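Local coordinates for abhydrolase domain-containing protein (Exiguobacterium antarcticum, PDB 5H3H), which probably hydrolyses carboxylic esters as an alpha/beta-hydrolase-fold esterase, and may also have perhydrolase activity, at residues 212-218 with 238-244; 204-208 with 230-236. All coordinates share one frame; numbering follows the deposited sequence.

Overall arrangement
Followed from the N terminus, the chain passes through residues 204-208, 212-218, 230-236 and 238-244, so the two contacts alternate and their closures cross. Interaction 2 closes first: after the 204-208 turn the chain runs through strand 211-217 and returns along helix 225-234. Interaction 1 then closes a second loop, which holds that helix, when strand 239-243 pairs with strand 211-217 at the edge of the sheet. The contacts meet directly: Thr-212 OG1 lies 3.6 Å from Ile-235 CG2, and Ser-238 O lies 3.1 Å from His-232 CD2. Together they join the strands and crossover helix of one beta-alpha-beta unit and pack the turn that precedes it against the end of that helix.

Interaction 1. Residues 212-218 with 238-244; sequences TLIMHGK and SRLEVFE
Met-215 and Phe-243 form the principal side-chain contact between two parallel strands whose axes diverge by 18°. The phenyl group comes off the strand with CG beside the backbone N (chi1 -77°), leaning back past Gly-217, the residue opposite, to reach the thioether two positions earlier. Phe-243 CE1 touches Met-215 CG at 3.6 Å. Met-215 SD is 4.9 Å from the centroid of the Phe-243 ring and stands oblique to it, a Met-aromatic contact. Were Phe-243 an alanine, the Met-215 thioether would probably lose its aromatic neighbour, a gap would open beside the His-216 backbone, and Lys-257 would be left without its cation-pi partner.

Leu-213 and Arg-239 share that face and run nearly perpendicular to each other, with Leu-213 CD1 at 3.9 Å from Arg-239 CB. On the opposite face Ile-214 and Leu-240 meet obliquely: the leucine holds CG anti to its backbone N (chi1 168°) and thereby brings CD1 to 3.9 Å from Ile-214 CG2. Farther along, the Lys-218 chain passes over Val-242, CD against CG1, also at 3.9 Å. Six backbone hydrogen bonds fix the parallel register, beginning with Arg-239 N to Thr-212 O (2.9 Å) and ending with Lys-218 N to Phe-243 O (2.9 Å). The longest is His-216 N to Glu-241 O, at 3.3 Å.

Strand 239-243 is the outermost on this side of the alpha/beta hydrolase sheet within the chain, and strand 211-217 bonds on its other side to strand 114-120. Helix 255-267 covers Leu-213 and Met-215, and its Lys-257 makes a cation-pi contact with Phe-243. Helix 225-234 packs on the other face, against His-216, Leu-240 and Val-242, while His-216 NE2 bonds to Cys-223 O.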
# COMPACT_ATOMS: atom_id res chain seq x y z
N THR B 212 -8.99 -4.11 -13.50
CA THR B 212 -10.35 -4.18 -12.93
C THR B 212 -11.47 -4.47 -13.94
O THR B 212 -11.46 -4.00 -15.11
CB THR B 212 -10.61 -2.92 -12.10
OG1 THR B 212 -9.45 -2.72 -11.24
CG2 THR B 212 -11.90 -3.05 -11.25
N LEU B 213 -12.42 -5.31 -13.49
CA LEU B 213 -13.72 -5.49 -14.14
C LEU B 213 -14.84 -5.05 -13.21
O LEU B 213 -14.92 -5.55 -12.08
CB LEU B 213 -13.94 -6.95 -14.45
CG LEU B 213 -15.32 -7.29 -15.02
CD1 LEU B 213 -15.46 -6.57 -16.36
CD2 LEU B 213 -15.51 -8.79 -15.16
N ILE B 214 -15.74 -4.17 -13.73
CA ILE B 214 -16.91 -3.70 -13.02
C ILE B 214 -18.10 -4.43 -13.64
O ILE B 214 -18.30 -4.35 -14.84
CB ILE B 214 -17.13 -2.16 -13.18
CG1 ILE B 214 -15.86 -1.33 -12.93
CG2 ILE B 214 -18.31 -1.67 -12.31
CD1 ILE B 214 -15.22 -1.62 -11.61
N MET B 215 -18.87 -5.10 -12.79
CA MET B 215 -20.08 -5.82 -13.18
C MET B 215 -21.19 -5.08 -12.42
O MET B 215 -21.07 -4.92 -11.17
CB MET B 215 -19.98 -7.31 -12.74
CG MET B 215 -19.28 -8.22 -13.73
SD MET B 215 -19.39 -10.03 -13.48
CE MET B 215 -18.11 -10.01 -12.34
N HIS B 216 -22.26 -4.61 -13.10
CA HIS B 216 -23.31 -3.91 -12.36
C HIS B 216 -24.66 -3.99 -13.10
O HIS B 216 -24.70 -3.91 -14.34
CB HIS B 216 -22.90 -2.47 -12.18
CG HIS B 216 -23.37 -1.85 -10.92
ND1 HIS B 216 -22.49 -1.47 -9.94
CD2 HIS B 216 -24.59 -1.46 -10.50
CE1 HIS B 216 -23.15 -0.89 -8.95
NE2 HIS B 216 -24.44 -0.88 -9.27
N GLY B 217 -25.72 -4.19 -12.31
CA GLY B 217 -27.11 -4.23 -12.80
C GLY B 217 -27.64 -2.85 -13.17
O GLY B 217 -27.55 -1.89 -12.39
N LYS B 218 -28.23 -2.77 -14.37
CA LYS B 218 -28.83 -1.53 -14.81
C LYS B 218 -29.95 -1.13 -13.85
O LYS B 218 -30.11 0.06 -13.57
CB LYS B 218 -29.33 -1.64 -16.26
CG LYS B 218 -29.48 -0.30 -16.96
CD LYS B 218 -28.13 0.43 -17.07
CE LYS B 218 -28.15 1.58 -18.08
NZ LYS B 218 -29.32 2.50 -17.87
N SER B 238 -10.07 -0.02 -15.95
CA SER B 238 -11.29 -0.82 -15.69
C SER B 238 -12.18 -1.08 -16.92
O SER B 238 -12.39 -0.17 -17.72
CB SER B 238 -12.14 -0.16 -14.59
OG SER B 238 -12.63 1.12 -14.97
N ARG B 239 -12.67 -2.30 -17.07
CA ARG B 239 -13.75 -2.64 -18.02
C ARG B 239 -15.09 -2.61 -17.32
O ARG B 239 -15.17 -2.84 -16.13
CB ARG B 239 -13.56 -4.02 -18.60
CG ARG B 239 -12.18 -4.23 -19.24
CD ARG B 239 -12.06 -5.56 -19.99
NE ARG B 239 -11.11 -5.46 -21.10
CZ ARG B 239 -9.77 -5.55 -21.01
NH1 ARG B 239 -9.18 -5.77 -19.83
NH2 ARG B 239 -9.01 -5.42 -22.11
N LEU B 240 -16.16 -2.35 -18.06
CA LEU B 240 -17.51 -2.33 -17.48
C LEU B 240 -18.40 -3.29 -18.23
O LEU B 240 -18.57 -3.14 -19.44
CB LEU B 240 -18.09 -0.94 -17.60
CG LEU B 240 -19.59 -0.78 -17.30
CD1 LEU B 240 -19.85 -1.21 -15.85
CD2 LEU B 240 -20.07 0.64 -17.57
N GLU B 241 -18.98 -4.28 -17.53
CA GLU B 241 -20.03 -5.12 -18.11
C GLU B 241 -21.39 -4.85 -17.44
O GLU B 241 -21.58 -5.14 -16.27
CB GLU B 241 -19.71 -6.61 -18.02
CG GLU B 241 -19.03 -7.20 -19.28
CD GLU B 241 -19.93 -7.43 -20.52
OE1 GLU B 241 -21.11 -7.87 -20.41
OE2 GLU B 241 -19.43 -7.22 -21.64
N VAL B 242 -22.34 -4.37 -18.23
CA VAL B 242 -23.64 -3.93 -17.76
C VAL B 242 -24.54 -5.16 -17.81
O VAL B 242 -24.66 -5.83 -18.83
CB VAL B 242 -24.20 -2.82 -18.69
CG1 VAL B 242 -25.56 -2.29 -18.20
CG2 VAL B 242 -23.21 -1.65 -18.80
N PHE B 243 -25.25 -5.39 -16.73
CA PHE B 243 -26.20 -6.45 -16.64
C PHE B 243 -27.56 -5.81 -16.86
O PHE B 243 -28.10 -5.16 -15.98
CB PHE B 243 -26.01 -7.22 -15.31
CG PHE B 243 -24.82 -8.14 -15.37
CD1 PHE B 243 -23.53 -7.62 -15.37
CD2 PHE B 243 -24.97 -9.48 -15.54
CE1 PHE B 243 -22.41 -8.44 -15.49
CE2 PHE B 243 -23.87 -10.31 -15.67
CZ PHE B 243 -22.59 -9.79 -15.62
N GLU B 244 -28.10 -6.02 -18.06
CA GLU B 244 -29.28 -5.25 -18.52
C GLU B 244 -30.53 -5.68 -17.82
O GLU B 244 -31.47 -4.90 -17.67
CB GLU B 244 -29.53 -5.42 -20.04
CG GLU B 244 -28.32 -5.14 -20.94
CD GLU B 244 -28.05 -3.65 -21.21
OE1 GLU B 244 -28.56 -2.73 -20.48
OE2 GLU B 244 -27.32 -3.41 -22.18

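Interaction 2. Residues 204-208 with 230-236; sequences GLPKI and VMHENIA
Val-230 begins the contact through its carbonyl, whose O lies 4.2 Å from Leu-205 CD1. It belongs to the last turns of helix 225-234, the crossover helix of a beta-alpha-beta unit in the alpha/beta hydrolase fold; the partner is a 3-10 turn, 205-207, just before the unit's first strand. One turn of the helix is thus met by a single leucine, which carries the largest share of the contact. At Met-231 the Leu-205 methyl CD1 rests on the backbone, 3.9 Å from Met-231 CA, while the thioether leads off toward Ile-214 and Leu-119 of the sheet.

Asn-234 presents its CB to Leu-205, 3.7 Å from CD1, the two side chains crossing at a slant. With CG beside its backbone N (chi1 -69°), its amide turns back along the helix and ND2 donates to Val-230 O at 2.9 Å. Asn-234 N bonds to that same oxygen from the other face of the carbonyl plane, so two N-H groups of Asn-234 hold this oxygen, besides a weak bond from Glu-233 N. The carbonyl of Asn-234 faces the turn, where Pro-206 CA approaches its O at 3.5 Å in a CA-H...O contact.

Just past the helix end, Ile-235 runs alongside Ile-208 in the same direction. In each, CG2 is the branch anti to the backbone N, and these two methyls meet at 3.9 Å. Leu-103 and Leu-107 of helix 97-109 also touch Ile-208, and Leu-103 reaches Leu-205 as well. No direct hydrogen bond joins the segments. At Ala-236 the polar link runs through a water instead, 2.8 Å from Ala-236 O and 3.0 Å from Ile-208 O.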
# COMPACT_ATOMS: atom_id res chain seq x y z
N GLY B 204 -9.42 7.59 -3.25
CA GLY B 204 -8.63 6.39 -3.42
C GLY B 204 -8.71 5.72 -4.79
O GLY B 204 -7.74 5.06 -5.19
N LEU B 205 -9.86 5.82 -5.47
CA LEU B 205 -10.05 5.22 -6.80
C LEU B 205 -8.92 5.43 -7.81
O LEU B 205 -8.44 4.47 -8.40
CB LEU B 205 -11.39 5.68 -7.44
CG LEU B 205 -12.73 5.22 -6.86
CD1 LEU B 205 -13.86 5.33 -7.89
CD2 LEU B 205 -12.65 3.80 -6.31
N PRO B 206 -8.47 6.68 -8.00
CA PRO B 206 -7.29 6.84 -8.89
C PRO B 206 -5.95 6.25 -8.41
O PRO B 206 -4.98 6.30 -9.18
CB PRO B 206 -7.17 8.36 -9.04
CG PRO B 206 -8.08 8.96 -8.03
CD PRO B 206 -9.15 7.96 -7.76
N LYS B 207 -5.87 5.69 -7.20
CA LYS B 207 -4.65 5.02 -6.71
C LYS B 207 -4.63 3.55 -7.02
O LYS B 207 -3.59 2.89 -6.94
CB LYS B 207 -4.48 5.23 -5.20
CG LYS B 207 -3.83 6.55 -4.87
CD LYS B 207 -4.70 7.44 -4.01
CE LYS B 207 -4.17 8.87 -3.99
NZ LYS B 207 -4.64 9.61 -2.77
N ILE B 208 -5.78 3.03 -7.44
CA ILE B 208 -5.89 1.63 -7.79
C ILE B 208 -5.14 1.47 -9.10
O ILE B 208 -5.36 2.29 -10.00
CB ILE B 208 -7.40 1.23 -7.95
CG1 ILE B 208 -8.10 1.40 -6.62
CG2 ILE B 208 -7.55 -0.19 -8.49
CD1 ILE B 208 -7.44 0.65 -5.49
N VAL B 230 -19.17 5.97 -12.18
CA VAL B 230 -18.16 6.70 -11.45
C VAL B 230 -16.89 5.85 -11.29
O VAL B 230 -15.76 6.32 -11.53
CB VAL B 230 -18.69 7.23 -10.13
CG1 VAL B 230 -17.57 7.74 -9.22
CG2 VAL B 230 -19.67 8.36 -10.42
N MET B 231 -17.08 4.59 -10.97
CA MET B 231 -15.95 3.69 -10.79
C MET B 231 -15.17 3.50 -12.07
O MET B 231 -13.96 3.50 -12.01
CB MET B 231 -16.40 2.34 -10.27
CG MET B 231 -16.73 2.36 -8.81
SD MET B 231 -17.21 0.71 -8.17
CE MET B 231 -18.87 0.50 -8.82
N HIS B 232 -15.89 3.33 -13.19
CA HIS B 232 -15.31 3.11 -14.52
C HIS B 232 -14.49 4.34 -14.99
O HIS B 232 -13.49 4.18 -15.70
CB HIS B 232 -16.44 2.76 -15.53
CG HIS B 232 -15.97 2.26 -16.87
ND1 HIS B 232 -16.50 2.72 -18.06
CD2 HIS B 232 -15.08 1.30 -17.22
CE1 HIS B 232 -15.93 2.10 -19.07
NE2 HIS B 232 -15.06 1.24 -18.59
N GLU B 233 -14.92 5.53 -14.61
CA GLU B 233 -14.22 6.73 -15.01
C GLU B 233 -12.91 6.87 -14.25
O GLU B 233 -11.91 7.30 -14.83
CB GLU B 233 -15.08 7.99 -14.85
CG GLU B 233 -15.90 8.28 -16.10
CD GLU B 233 -16.36 9.71 -16.18
OE1 GLU B 233 -16.10 10.39 -17.21
OE2 GLU B 233 -16.99 10.15 -15.19
N ASN B 234 -12.92 6.47 -12.98
CA ASN B 234 -11.85 6.77 -12.04
C ASN B 234 -10.83 5.67 -11.76
O ASN B 234 -9.72 5.96 -11.26
CB ASN B 234 -12.44 7.31 -10.71
CG ASN B 234 -13.07 8.69 -10.90
OD1 ASN B 234 -12.36 9.66 -11.14
ND2 ASN B 234 -14.41 8.78 -10.82
N ILE B 235 -11.19 4.42 -12.03
CA ILE B 235 -10.23 3.31 -11.87
C ILE B 235 -9.63 3.09 -13.26
O ILE B 235 -10.34 2.78 -14.23
CB ILE B 235 -10.91 2.02 -11.39
CG1 ILE B 235 -11.56 2.22 -10.00
CG2 ILE B 235 -9.91 0.84 -11.42
CD1 ILE B 235 -12.43 1.08 -9.59
N ALA B 236 -8.30 3.22 -13.32
CA ALA B 236 -7.52 3.10 -14.53
C ALA B 236 -7.60 1.77 -15.22
O ALA B 236 -7.47 0.67 -14.61
CB ALA B 236 -6.07 3.43 -14.21
O HOH W 1 -6.16 0.45 -12.19